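Local coordinates for succinoglycan biosynthesis protein (Bacillus cereus ATCC 14579, PDB 2QGM) that is of unproven function but belongs to the erythromycin esterase family, whose namesakes hydrolyse the lactone ring of macrolide antibiotics, at residues Gln46-Pro51 with His392-Ala397; Ala305-Ile310 with Glu428-Ile433; Tyr376-Gly379 with Met385-Leu388; Leu388-Leu393 with Lys399-Lys404. One frame throughout, in Å; residues are numbered along the deposited sequence.

Contact 1 (Gln46-Pro51 with His392-Ala397)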
loop_
_atom_site.group_PDB
_atom_site.type_symbol
_atom_site.label_atom_id
_atom_site.label_comp_id
_atom_site.label_asym_id
_atom_site.label_seq_id
_atom_site.Cartn_x
_atom_site.Cartn_y
_atom_site.Cartn_z
ATOM N N GLN A 46 -16.515 -20.358 9.977
ATOM C CA GLN A 46 -17.724 -20.182 9.176
ATOM C C GLN A 46 -18.814 -19.451 9.963
ATOM O O GLN A 46 -19.465 -18.538 9.451
ATOM C CB GLN A 46 -18.247 -21.551 8.748
ATOM C CG GLN A 46 -19.589 -21.545 8.034
ATOM C CD GLN A 46 -20.204 -22.937 7.998
ATOM O OE1 GLN A 46 -19.486 -23.931 7.918
ATOM N NE2 GLN A 46 -21.528 -23.014 8.050
ATOM N N SER A 47 -19.008 -19.867 11.210
ATOM C CA SER A 47 -20.026 -19.282 12.071
ATOM C C SER A 47 -19.744 -17.833 12.454
ATOM O O SER A 47 -20.658 -17.059 12.729
ATOM C CB SER A 47 -20.175 -20.121 13.343
ATOM O OG SER A 47 -21.106 -19.531 14.235
ATOM N N GLN A 48 -18.473 -17.461 12.465
ATOM C CA GLN A 48 -18.100 -16.107 12.847
ATOM C C GLN A 48 -17.727 -15.202 11.679
ATOM O O GLN A 48 -17.458 -14.014 11.872
ATOM C CB GLN A 48 -16.961 -16.183 13.865
ATOM C CG GLN A 48 -17.378 -16.901 15.148
ATOM C CD GLN A 48 -16.240 -17.093 16.124
ATOM O OE1 GLN A 48 -15.605 -18.154 16.163
ATOM N NE2 GLN A 48 -15.972 -16.070 16.920
ATOM N N ALA A 49 -17.738 -15.755 10.470
ATOM C CA ALA A 49 -17.396 -14.984 9.276
ATOM C C ALA A 49 -18.616 -14.232 8.721
ATOM O O ALA A 49 -19.759 -14.602 8.991
ATOM C CB ALA A 49 -16.818 -15.927 8.198
ATOM N N ASN A 50 -18.359 -13.163 7.969
ATOM C CA ASN A 50 -19.416 -12.382 7.334
ATOM C C ASN A 50 -19.167 -12.530 5.841
ATOM O O ASN A 50 -18.232 -11.937 5.296
ATOM C CB ASN A 50 -19.327 -10.910 7.737
ATOM C CG ASN A 50 -19.541 -10.705 9.217
ATOM O OD1 ASN A 50 -20.656 -10.871 9.728
ATOM N ND2 ASN A 50 -18.477 -10.356 9.922
ATOM N N PRO A 51 -19.988 -13.336 5.156
ATOM C CA PRO A 51 -19.805 -13.538 3.720
ATOM C C PRO A 51 -20.015 -12.327 2.823
ATOM O O PRO A 51 -20.856 -11.464 3.087
ATOM C CB PRO A 51 -20.787 -14.660 3.406
ATOM C CG PRO A 51 -21.913 -14.371 4.341
ATOM C CD PRO A 51 -21.188 -14.047 5.638
ATOM N N HIS A 392 -11.940 -10.313 17.425
ATOM C CA HIS A 392 -13.041 -10.698 18.299
ATOM C C HIS A 392 -13.525 -12.139 18.181
ATOM O O HIS A 392 -14.599 -12.480 18.680
ATOM C CB HIS A 392 -14.203 -9.723 18.085
ATOM C CG HIS A 392 -13.827 -8.292 18.315
ATOM N ND1 HIS A 392 -13.424 -7.816 19.542
ATOM C CD2 HIS A 392 -13.750 -7.240 17.461
ATOM C CE1 HIS A 392 -13.113 -6.535 19.438
ATOM N NE2 HIS A 392 -13.302 -6.163 18.184
ATOM N N LEU A 393 -12.732 -12.984 17.530
ATOM C CA LEU A 393 -13.091 -14.389 17.385
ATOM C C LEU A 393 -13.062 -15.082 18.743
ATOM O O LEU A 393 -12.344 -14.657 19.648
ATOM C CB LEU A 393 -12.110 -15.100 16.456
ATOM C CG LEU A 393 -12.144 -14.686 14.987
ATOM C CD1 LEU A 393 -11.013 -15.366 14.239
ATOM C CD2 LEU A 393 -13.496 -15.056 14.387
ATOM N N LYS A 394 -13.857 -16.141 18.867
ATOM C CA LYS A 394 -13.935 -16.951 20.079
ATOM C C LYS A 394 -13.899 -18.415 19.638
ATOM O O LYS A 394 -13.893 -18.709 18.442
ATOM C CB LYS A 394 -15.241 -16.680 20.832
ATOM C CG LYS A 394 -15.422 -15.251 21.310
ATOM C CD LYS A 394 -14.446 -14.880 22.415
ATOM C CE LYS A 394 -14.646 -13.439 22.861
ATOM N NZ LYS A 394 -13.763 -13.054 23.999
ATOM N N GLY A 395 -13.878 -19.331 20.597
ATOM C CA GLY A 395 -13.857 -20.741 20.257
ATOM C C GLY A 395 -12.602 -21.217 19.546
ATOM O O GLY A 395 -11.504 -20.699 19.769
ATOM N N GLN A 396 -12.771 -22.205 18.673
ATOM C CA GLN A 396 -11.652 -22.780 17.939
ATOM C C GLN A 396 -11.053 -21.820 16.917
ATOM O O GLN A 396 -9.844 -21.837 16.683
ATOM C CB GLN A 396 -12.102 -24.072 17.255
ATOM C CG GLN A 396 -12.803 -25.039 18.205
ATOM C CD GLN A 396 -11.887 -26.105 18.770
ATOM O OE1 GLN A 396 -10.721 -25.851 19.077
ATOM N NE2 GLN A 396 -12.419 -27.312 18.924
ATOM N N ALA A 397 -11.891 -20.985 16.310
ATOM C CA ALA A 397 -11.406 -20.027 15.319
ATOM C C ALA A 397 -10.401 -19.081 15.961
ATOM O O ALA A 397 -9.413 -18.688 15.339
ATOM C CB ALA A 397 -12.573 -19.234 14.738
#
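Gln48, where helix 37-48 runs out toward strand 50-51, reaches across to Leu393, Lys394 and Ala397, which lie around the beginning of helix 395-402. The backbones come closest between Gln48 CA and Leu393 CA, 7.0 Å apart. Near its root the glutamine makes an apolar contact, with its CB 3.7 Å from CD2 of Leu393. Beyond CG the chain runs out extended (chi2 175°), and this carries the amide past the leucine to the backbone of Lys394. There, Gln48 CD lies 3.7 Å from Lys394 O, and Gln48 CD is 3.8 Å from Lys394 N, placing the flat group alongside the backbone N and O of Lys394. The amide is probably modelled the wrong way round, so its oxygen and nitrogen cannot be assigned to particular partners. Two helices some 340 residues apart in sequence thus meet beside the outer end of the main mixed sheet, where strand 50-51 follows Gln48 and pairs through Asn50 with Leu387. Ala397 presents its methyl group to the same amide, with Ala397 CB 4.5 Å from Gln48 CD. That alanine also touches Ile45, and its backbone N donates a hydrogen bond to Ser44 OG, adding a polar link one turn earlier in helix 37-48. Solvent reaches the Lys394 side of the contact, whereas Leu393 and Ala397 are buried and Leu393 leans on Leu388 of strand 385-389.

Contact 2 (Ala305-Ile310 with Glu428-Ile433)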
loop_
_atom_site.group_PDB
_atom_site.type_symbol
_atom_site.label_atom_id
_atom_site.label_comp_id
_atom_site.label_asym_id
_atom_site.label_seq_id
_atom_site.Cartn_x
_atom_site.Cartn_y
_atom_site.Cartn_z
ATOM N N ALA A 305 -1.401 -1.390 -0.161
ATOM C CA ALA A 305 -0.065 -1.947 -0.357
ATOM C C ALA A 305 -0.142 -3.453 -0.231
ATOM O O ALA A 305 -1.211 -4.003 0.006
ATOM C CB ALA A 305 0.886 -1.380 0.698
ATOM N N HIS A 306 0.988 -4.117 -0.408
ATOM C CA HIS A 306 1.021 -5.561 -0.277
ATOM C C HIS A 306 0.781 -5.921 1.190
ATOM O O HIS A 306 1.019 -5.103 2.075
ATOM C CB HIS A 306 2.387 -6.098 -0.701
ATOM C CG HIS A 306 2.417 -7.583 -0.883
ATOM N ND1 HIS A 306 2.397 -8.469 0.174
ATOM C CD2 HIS A 306 2.430 -8.340 -2.006
ATOM C CE1 HIS A 306 2.393 -9.705 -0.291
ATOM N NE2 HIS A 306 2.413 -9.654 -1.612
ATOM N N ASN A 307 0.306 -7.137 1.444
ATOM C CA ASN A 307 0.091 -7.609 2.814
ATOM C C ASN A 307 1.338 -7.337 3.645
ATOM O O ASN A 307 1.262 -6.907 4.791
ATOM C CB ASN A 307 -0.143 -9.122 2.850
ATOM C CG ASN A 307 -1.579 -9.514 2.570
ATOM O OD1 ASN A 307 -2.485 -8.678 2.557
ATOM N ND2 ASN A 307 -1.798 -10.812 2.370
ATOM N N ILE A 308 2.494 -7.623 3.061
ATOM C CA ILE A 308 3.766 -7.438 3.750
ATOM C C ILE A 308 3.949 -6.059 4.388
ATOM O O ILE A 308 4.399 -5.955 5.531
ATOM C CB ILE A 308 4.936 -7.687 2.780
ATOM C CG1 ILE A 308 4.961 -9.157 2.365
ATOM C CG2 ILE A 308 6.251 -7.239 3.420
ATOM C CD1 ILE A 308 5.240 -10.125 3.495
ATOM N N HIS A 309 3.601 -5.008 3.653
ATOM C CA HIS A 309 3.775 -3.648 4.145
ATOM C C HIS A 309 2.719 -3.127 5.114
ATOM O O HIS A 309 3.022 -2.282 5.950
ATOM C CB HIS A 309 3.907 -2.686 2.956
ATOM C CG HIS A 309 5.089 -2.972 2.086
ATOM N ND1 HIS A 309 6.382 -2.714 2.478
ATOM C CD2 HIS A 309 5.171 -3.536 0.856
ATOM C CE1 HIS A 309 7.214 -3.106 1.528
ATOM N NE2 HIS A 309 6.502 -3.609 0.534
ATOM N N ILE A 310 1.485 -3.617 5.012
ATOM C CA ILE A 310 0.444 -3.142 5.915
ATOM C C ILE A 310 0.339 -3.936 7.219
ATOM O O ILE A 310 -0.254 -3.463 8.191
ATOM C CB ILE A 310 -0.951 -3.112 5.214
ATOM C CG1 ILE A 310 -1.394 -4.515 4.818
ATOM C CG2 ILE A 310 -0.892 -2.199 3.995
ATOM C CD1 ILE A 310 -2.271 -5.200 5.855
ATOM N N GLU A 428 -1.614 -11.940 14.514
ATOM C CA GLU A 428 -0.372 -11.213 14.743
ATOM C C GLU A 428 -0.145 -10.200 13.628
ATOM O O GLU A 428 0.378 -9.105 13.857
ATOM C CB GLU A 428 0.789 -12.215 14.778
ATOM C CG GLU A 428 2.154 -11.635 15.097
ATOM C CD GLU A 428 3.256 -12.681 15.003
ATOM O OE1 GLU A 428 3.053 -13.806 15.508
ATOM O OE2 GLU A 428 4.328 -12.380 14.435
ATOM N N GLN A 429 -0.551 -10.576 12.420
ATOM C CA GLN A 429 -0.368 -9.739 11.244
ATOM C C GLN A 429 -1.566 -8.881 10.865
ATOM O O GLN A 429 -1.403 -7.715 10.506
ATOM C CB GLN A 429 -0.008 -10.622 10.041
ATOM C CG GLN A 429 1.109 -11.609 10.329
ATOM C CD GLN A 429 2.402 -10.918 10.656
ATOM O OE1 GLN A 429 3.364 -11.553 11.114
ATOM N NE2 GLN A 429 2.451 -9.615 10.418
ATOM N N PHE A 430 -2.768 -9.449 10.954
ATOM C CA PHE A 430 -3.967 -8.728 10.542
ATOM C C PHE A 430 -5.120 -8.708 11.543
ATOM O O PHE A 430 -5.455 -9.731 12.148
ATOM C CB PHE A 430 -4.491 -9.328 9.229
ATOM C CG PHE A 430 -3.416 -9.602 8.196
ATOM C CD1 PHE A 430 -2.623 -8.573 7.690
ATOM C CD2 PHE A 430 -3.231 -10.894 7.696
ATOM C CE1 PHE A 430 -1.668 -8.823 6.701
ATOM C CE2 PHE A 430 -2.279 -11.155 6.708
ATOM C CZ PHE A 430 -1.493 -10.115 6.206
ATOM N N ASP A 431 -5.749 -7.546 11.701
ATOM C CA ASP A 431 -6.892 -7.423 12.603
ATOM C C ASP A 431 -8.074 -8.097 11.908
ATOM O O ASP A 431 -8.860 -8.818 12.528
ATOM C CB ASP A 431 -7.245 -5.945 12.840
ATOM C CG ASP A 431 -6.159 -5.187 13.584
ATOM O OD1 ASP A 431 -5.696 -5.680 14.632
ATOM O OD2 ASP A 431 -5.777 -4.085 13.130
ATOM N N ILE A 432 -8.165 -7.846 10.605
ATOM C CA ILE A 432 -9.235 -8.331 9.749
ATOM C C ILE A 432 -8.657 -8.881 8.453
ATOM O O ILE A 432 -7.573 -8.488 8.030
ATOM C CB ILE A 432 -10.179 -7.151 9.377
ATOM C CG1 ILE A 432 -10.753 -6.528 10.638
ATOM C CG2 ILE A 432 -11.314 -7.620 8.466
ATOM C CD1 ILE A 432 -11.328 -5.148 10.418
ATOM N N ILE A 433 -9.374 -9.808 7.835
ATOM C CA ILE A 433 -8.942 -10.337 6.554
ATOM C C ILE A 433 -10.157 -10.475 5.657
ATOM O O ILE A 433 -11.284 -10.612 6.136
ATOM C CB ILE A 433 -8.275 -11.748 6.656
ATOM C CG1 ILE A 433 -9.258 -12.761 7.246
ATOM C CG2 ILE A 433 -7.008 -11.671 7.483
ATOM C CD1 ILE A 433 -8.830 -14.194 7.032
#
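Apolar packing first: CD1 of Ile310 meets the ring of Phe430, with Ile310 CD1 3.8 Å from Phe430 CE1, and the two side chains run nearly at right angles. Ile310 puts CG1 between its backbone N and carbonyl carbon (chi1 64°), which brings the terminal methyl round to the phenylalanine. Next comes the amide of Asn307, which crosses the same ring at its CZ end, with Asn307 CG 3.7 Å from Phe430 CZ and the two planes 52° apart. Asn307 O lies in the plane of the ring at its edge, 4.0 Å from Phe430 CE1, and Gln429 CB sits over the centre of one face. Phe430 is the first residue to leave helix 426-429, in the short link to strand 432-439 of the main sheet; facing it is the short helix 307-310, which follows strand 301-304. The hydrogen bonds lie within segment 305-310 or go to residues outside the two segments. His306 is the N-cap of helix 307-310: its ND1 accepts from Ile308 N at 3.0 Å, almost straight at 173°, in the plane of the imidazole. Asn307 ND2 donates to Ser341 O, which helps fix the amide beside the phenylalanine.

Contact 3 (Tyr376-Gly379 with Met385-Leu388)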
loop_
_atom_site.group_PDB
_atom_site.type_symbol
_atom_site.label_atom_id
_atom_site.label_comp_id
_atom_site.label_asym_id
_atom_site.label_seq_id
_atom_site.Cartn_x
_atom_site.Cartn_y
_atom_site.Cartn_z
ATOM N N TYR A 376 -5.407 -22.533 3.111
ATOM C CA TYR A 376 -6.180 -23.692 2.715
ATOM C C TYR A 376 -7.321 -23.985 3.671
ATOM O O TYR A 376 -8.356 -24.501 3.258
ATOM C CB TYR A 376 -5.252 -24.891 2.514
ATOM C CG TYR A 376 -4.817 -24.963 1.066
ATOM C CD1 TYR A 376 -5.640 -25.555 0.111
ATOM C CD2 TYR A 376 -3.653 -24.332 0.628
ATOM C CE1 TYR A 376 -5.328 -25.509 -1.246
ATOM C CE2 TYR A 376 -3.329 -24.279 -0.727
ATOM C CZ TYR A 376 -4.174 -24.866 -1.658
ATOM O OH TYR A 376 -3.895 -24.781 -3.001
ATOM N N THR A 377 -7.147 -23.630 4.938
ATOM C CA THR A 377 -8.207 -23.840 5.918
ATOM C C THR A 377 -9.343 -22.870 5.590
ATOM O O THR A 377 -10.519 -23.214 5.684
ATOM C CB THR A 377 -7.716 -23.577 7.364
ATOM O OG1 THR A 377 -6.686 -24.516 7.704
ATOM C CG2 THR A 377 -8.865 -23.723 8.349
ATOM N N LEU A 378 -8.982 -21.655 5.189
ATOM C CA LEU A 378 -9.977 -20.649 4.838
ATOM C C LEU A 378 -10.763 -21.099 3.609
ATOM O O LEU A 378 -11.947 -20.782 3.463
ATOM C CB LEU A 378 -9.299 -19.303 4.556
ATOM C CG LEU A 378 -8.735 -18.533 5.757
ATOM C CD1 LEU A 378 -7.942 -17.317 5.260
ATOM C CD2 LEU A 378 -9.876 -18.091 6.666
ATOM N N GLY A 379 -10.093 -21.842 2.729
ATOM C CA GLY A 379 -10.734 -22.328 1.520
ATOM C C GLY A 379 -11.794 -23.375 1.807
ATOM O O GLY A 379 -12.686 -23.602 0.990
HETATM N N MSE A 385 -16.298 -16.045 -0.600
HETATM C CA MSE A 385 -15.637 -14.810 -0.176
HETATM C C MSE A 385 -16.224 -14.348 1.145
HETATM O O MSE A 385 -17.432 -14.420 1.352
HETATM C CB MSE A 385 -15.845 -13.704 -1.199
HETATM C CG MSE A 385 -15.410 -14.054 -2.588
HETATM SE SE MSE A 385 -15.834 -12.589 -3.728
HETATM C CE MSE A 385 -17.714 -12.899 -3.965
ATOM N N PHE A 386 -15.375 -13.860 2.039
ATOM C CA PHE A 386 -15.865 -13.404 3.319
ATOM C C PHE A 386 -14.880 -12.543 4.097
ATOM O O PHE A 386 -13.681 -12.524 3.803
ATOM C CB PHE A 386 -16.270 -14.596 4.190
ATOM C CG PHE A 386 -15.172 -15.593 4.420
ATOM C CD1 PHE A 386 -14.922 -16.599 3.484
ATOM C CD2 PHE A 386 -14.405 -15.547 5.584
ATOM C CE1 PHE A 386 -13.927 -17.552 3.704
ATOM C CE2 PHE A 386 -13.404 -16.494 5.816
ATOM C CZ PHE A 386 -13.164 -17.502 4.874
ATOM N N LEU A 387 -15.411 -11.814 5.075
ATOM C CA LEU A 387 -14.611 -10.973 5.948
ATOM C C LEU A 387 -14.515 -11.733 7.248
ATOM O O LEU A 387 -15.453 -12.430 7.632
ATOM C CB LEU A 387 -15.313 -9.646 6.242
ATOM C CG LEU A 387 -15.584 -8.700 5.081
ATOM C CD1 LEU A 387 -16.573 -7.633 5.512
ATOM C CD2 LEU A 387 -14.279 -8.081 4.639
ATOM N N LEU A 388 -13.387 -11.594 7.930
ATOM C CA LEU A 388 -13.196 -12.251 9.210
ATOM C C LEU A 388 -12.470 -11.283 10.141
ATOM O O LEU A 388 -11.357 -10.856 9.843
ATOM C CB LEU A 388 -12.375 -13.534 9.033
ATOM C CG LEU A 388 -12.280 -14.400 10.286
ATOM C CD1 LEU A 388 -13.687 -14.871 10.625
ATOM C CD2 LEU A 388 -11.345 -15.594 10.078
#
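Helix 374-380 lies off strand 385-389 with Leu378 CA and Phe386 CA, the closest such pair, 9.5 Å apart, so the gap is closed mainly by side chains. Leu378 meets the Phe386 ring with its backbone carbonyl oxygen and its CD2 methyl. The carbonyl oxygen lies near the plane of the Phe386 ring, at its edge: Leu378 O is 3.8 Å from Phe386 CZ and equally far from CE1 of that ring. This is the polarised C-H rim of the phenylalanine turned to a carbonyl, a weak attraction at most. The methyl meets the ring at the same end, with Leu378 CD2 3.8 Å from Phe386 CZ and slightly farther from CE2. CB of Phe386 points to the helix, and CG lies between the backbone N and the carbonyl carbon (chi1 57°). Two residues along, Leu388 rises from the same face of the strand, and its CD2 comes within 4.5 Å of Leu378 CD2, a looser touch that extends the apolar surface. The surroundings continue it: Leu378 also lies against Ile433 and His435 of the neighbouring strand 432-439, Phe386 meets the His435 ring with planes at about 45°, and Leu388 touches Ile45. A helix laid by its apolar side chains on one face of a largely parallel sheet, here at its antiparallel end, is consistent with an alpha/beta fold in which helices cover a mainly parallel sheet.

Contact 4 (Leu388-Leu393 with Lys399-Lys404); sequences LDNRHL and KWVKAK
Val401 of helix 395-402 has the largest share in this contact, directing CG1 at both Asn390 and Leu393. With CG1 set beside the backbone N (chi1 -65°), that methyl is 3.6 Å from Asn390 OD1, and on the leucine side Val401 CG1 is 3.6 Å from Leu393 CD1. CG2 of the valine lies against the same leucine methyl, at 4.0 Å from Leu393 CD1. From the residue before it in the helix, Trp400 offers its six-membered ring: Leu388 CD2 sits near the indole plane at the rim, 4.2 Å from Trp400 CZ3, while Phe374 and the indole meet edge-to-face. At the end of strand 385-389 the chain bends through an Asx turn, Asp389 OD1 accepting from Arg391 N at 3.1 Å. Arg391 then folds back and grips the carboxylate side-on: its NE is 3.0 Å from Asp389 OD1 in a salt bridge, and NH2 bonds to OD2. OD1 thus takes two donors, one on each of its syn and anti sides. Asn390 ND2 donates to Phe430 O, which fixes the amide and turns OD1 to the valine methyl; that buried oxygen has no polar partner in the model, a probable small desolvation cost within an otherwise apolar interface.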
loop_
_atom_site.group_PDB
_atom_site.type_symbol
_atom_site.label_atom_id
_atom_site.label_comp_id
_atom_site.label_asym_id
_atom_site.label_seq_id
_atom_site.Cartn_x
_atom_site.Cartn_y
_atom_site.Cartn_z
ATOM N N LEU A 388 -13.387 -11.594 7.930
ATOM C CA LEU A 388 -13.196 -12.251 9.210
ATOM C C LEU A 388 -12.470 -11.283 10.141
ATOM O O LEU A 388 -11.357 -10.856 9.843
ATOM C CB LEU A 388 -12.375 -13.534 9.033
ATOM C CG LEU A 388 -12.280 -14.400 10.286
ATOM C CD1 LEU A 388 -13.687 -14.871 10.625
ATOM C CD2 LEU A 388 -11.345 -15.594 10.078
ATOM N N ASP A 389 -13.108 -10.918 11.253
ATOM C CA ASP A 389 -12.493 -10.009 12.232
ATOM C C ASP A 389 -11.743 -10.898 13.221
ATOM O O ASP A 389 -12.341 -11.469 14.128
ATOM C CB ASP A 389 -13.567 -9.191 12.974
ATOM C CG ASP A 389 -12.972 -8.108 13.885
ATOM O OD1 ASP A 389 -11.791 -8.222 14.275
ATOM O OD2 ASP A 389 -13.698 -7.147 14.211
ATOM N N ASN A 390 -10.432 -11.010 13.050
ATOM C CA ASN A 390 -9.639 -11.884 13.908
ATOM C C ASN A 390 -9.538 -11.424 15.362
ATOM O O ASN A 390 -9.277 -12.235 16.251
ATOM C CB ASN A 390 -8.222 -12.072 13.332
ATOM C CG ASN A 390 -8.223 -12.538 11.878
ATOM O OD1 ASN A 390 -8.987 -13.422 11.492
ATOM N ND2 ASN A 390 -7.342 -11.954 11.072
ATOM N N ARG A 391 -9.759 -10.137 15.605
ATOM C CA ARG A 391 -9.662 -9.581 16.952
ATOM C C ARG A 391 -10.744 -10.030 17.927
ATOM O O ARG A 391 -10.492 -10.110 19.126
ATOM C CB ARG A 391 -9.696 -8.055 16.895
ATOM C CG ARG A 391 -8.707 -7.444 15.935
ATOM C CD ARG A 391 -9.014 -5.973 15.750
ATOM N NE ARG A 391 -10.340 -5.802 15.180
ATOM C CZ ARG A 391 -10.911 -4.630 14.939
ATOM N NH1 ARG A 391 -10.267 -3.503 15.221
ATOM N NH2 ARG A 391 -12.131 -4.586 14.412
ATOM N N HIS A 392 -11.940 -10.313 17.425
ATOM C CA HIS A 392 -13.041 -10.698 18.299
ATOM C C HIS A 392 -13.525 -12.139 18.181
ATOM O O HIS A 392 -14.599 -12.480 18.680
ATOM C CB HIS A 392 -14.203 -9.723 18.085
ATOM C CG HIS A 392 -13.827 -8.292 18.315
ATOM N ND1 HIS A 392 -13.424 -7.816 19.542
ATOM C CD2 HIS A 392 -13.750 -7.240 17.461
ATOM C CE1 HIS A 392 -13.113 -6.535 19.438
ATOM N NE2 HIS A 392 -13.302 -6.163 18.184
ATOM N N LEU A 393 -12.732 -12.984 17.530
ATOM C CA LEU A 393 -13.091 -14.389 17.385
ATOM C C LEU A 393 -13.062 -15.082 18.743
ATOM O O LEU A 393 -12.344 -14.657 19.648
ATOM C CB LEU A 393 -12.110 -15.100 16.456
ATOM C CG LEU A 393 -12.144 -14.686 14.987
ATOM C CD1 LEU A 393 -11.013 -15.366 14.239
ATOM C CD2 LEU A 393 -13.496 -15.056 14.387
ATOM N N LYS A 399 -8.449 -19.689 18.670
ATOM C CA LYS A 399 -7.213 -20.395 18.970
ATOM C C LYS A 399 -6.428 -20.553 17.671
ATOM O O LYS A 399 -5.195 -20.502 17.654
ATOM C CB LYS A 399 -7.548 -21.765 19.566
ATOM C CG LYS A 399 -6.410 -22.443 20.300
ATOM C CD LYS A 399 -6.887 -23.757 20.910
ATOM C CE LYS A 399 -5.772 -24.446 21.673
ATOM N NZ LYS A 399 -4.606 -24.717 20.787
ATOM N N TRP A 400 -7.167 -20.719 16.581
ATOM C CA TRP A 400 -6.589 -20.899 15.257
ATOM C C TRP A 400 -5.803 -19.688 14.742
ATOM O O TRP A 400 -4.654 -19.833 14.323
ATOM C CB TRP A 400 -7.701 -21.262 14.271
ATOM C CG TRP A 400 -7.277 -21.368 12.834
ATOM C CD1 TRP A 400 -6.498 -22.339 12.273
ATOM C CD2 TRP A 400 -7.638 -20.479 11.772
ATOM N NE1 TRP A 400 -6.351 -22.110 10.925
ATOM C CE2 TRP A 400 -7.043 -20.971 10.593
ATOM C CE3 TRP A 400 -8.409 -19.310 11.701
ATOM C CZ2 TRP A 400 -7.194 -20.335 9.354
ATOM C CZ3 TRP A 400 -8.557 -18.678 10.465
ATOM C CH2 TRP A 400 -7.952 -19.193 9.315
ATOM N N VAL A 401 -6.404 -18.501 14.769
ATOM C CA VAL A 401 -5.711 -17.306 14.273
ATOM C C VAL A 401 -4.510 -16.896 15.121
ATOM O O VAL A 401 -3.601 -16.224 14.631
ATOM C CB VAL A 401 -6.654 -16.090 14.182
ATOM C CG1 VAL A 401 -7.730 -16.339 13.137
ATOM C CG2 VAL A 401 -7.274 -15.815 15.533
ATOM N N LYS A 402 -4.514 -17.298 16.389
ATOM C CA LYS A 402 -3.426 -16.973 17.308
ATOM C C LYS A 402 -2.281 -17.980 17.233
ATOM O O LYS A 402 -1.191 -17.741 17.758
ATOM C CB LYS A 402 -3.948 -16.906 18.748
ATOM C CG LYS A 402 -4.810 -15.682 19.048
ATOM C CD LYS A 402 -5.353 -15.725 20.466
ATOM C CE LYS A 402 -6.125 -14.457 20.809
ATOM N NZ LYS A 402 -5.238 -13.258 20.849
ATOM N N ALA A 403 -2.534 -19.111 16.588
ATOM C CA ALA A 403 -1.527 -20.155 16.442
ATOM C C ALA A 403 -0.612 -19.853 15.261
ATOM O O ALA A 403 -0.946 -19.040 14.400
ATOM C CB ALA A 403 -2.214 -21.505 16.243
ATOM N N LYS A 404 0.549 -20.500 15.223
ATOM C CA LYS A 404 1.485 -20.294 14.125
ATOM C C LYS A 404 1.286 -21.349 13.048
ATOM O O LYS A 404 1.342 -22.552 13.318
ATOM C CB LYS A 404 2.934 -20.334 14.622
ATOM C CG LYS A 404 3.351 -19.132 15.460
ATOM C CD LYS A 404 4.864 -19.103 15.647
ATOM C CE LYS A 404 5.301 -17.952 16.542
ATOM N NZ LYS A 404 4.800 -16.637 16.052
#

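Overall arrangement
Contacts 1, 3 and 4 cluster at the strand 50-51 end of the main sheet, their centres 8 to 12 Å apart, while contact 2 lies nearer the middle of the chain, 18 Å from contact 1 between centres. Leu388 belongs to both contact 3 and contact 4, and Leu393 to contacts 1 and 4. Contacts 3 and 4 also meet where Leu378 CD2 comes 3.5 Å from Trp400 CH2. Contact 1 is tied to contact 3 by a probable hydrogen bond from Leu387 N to Asn50 O, 2.8 Å. Strand 432-439 carries the link inward: Leu388 N is 2.9 Å from Ile433 O, joining contacts 3 and 4 to contact 2.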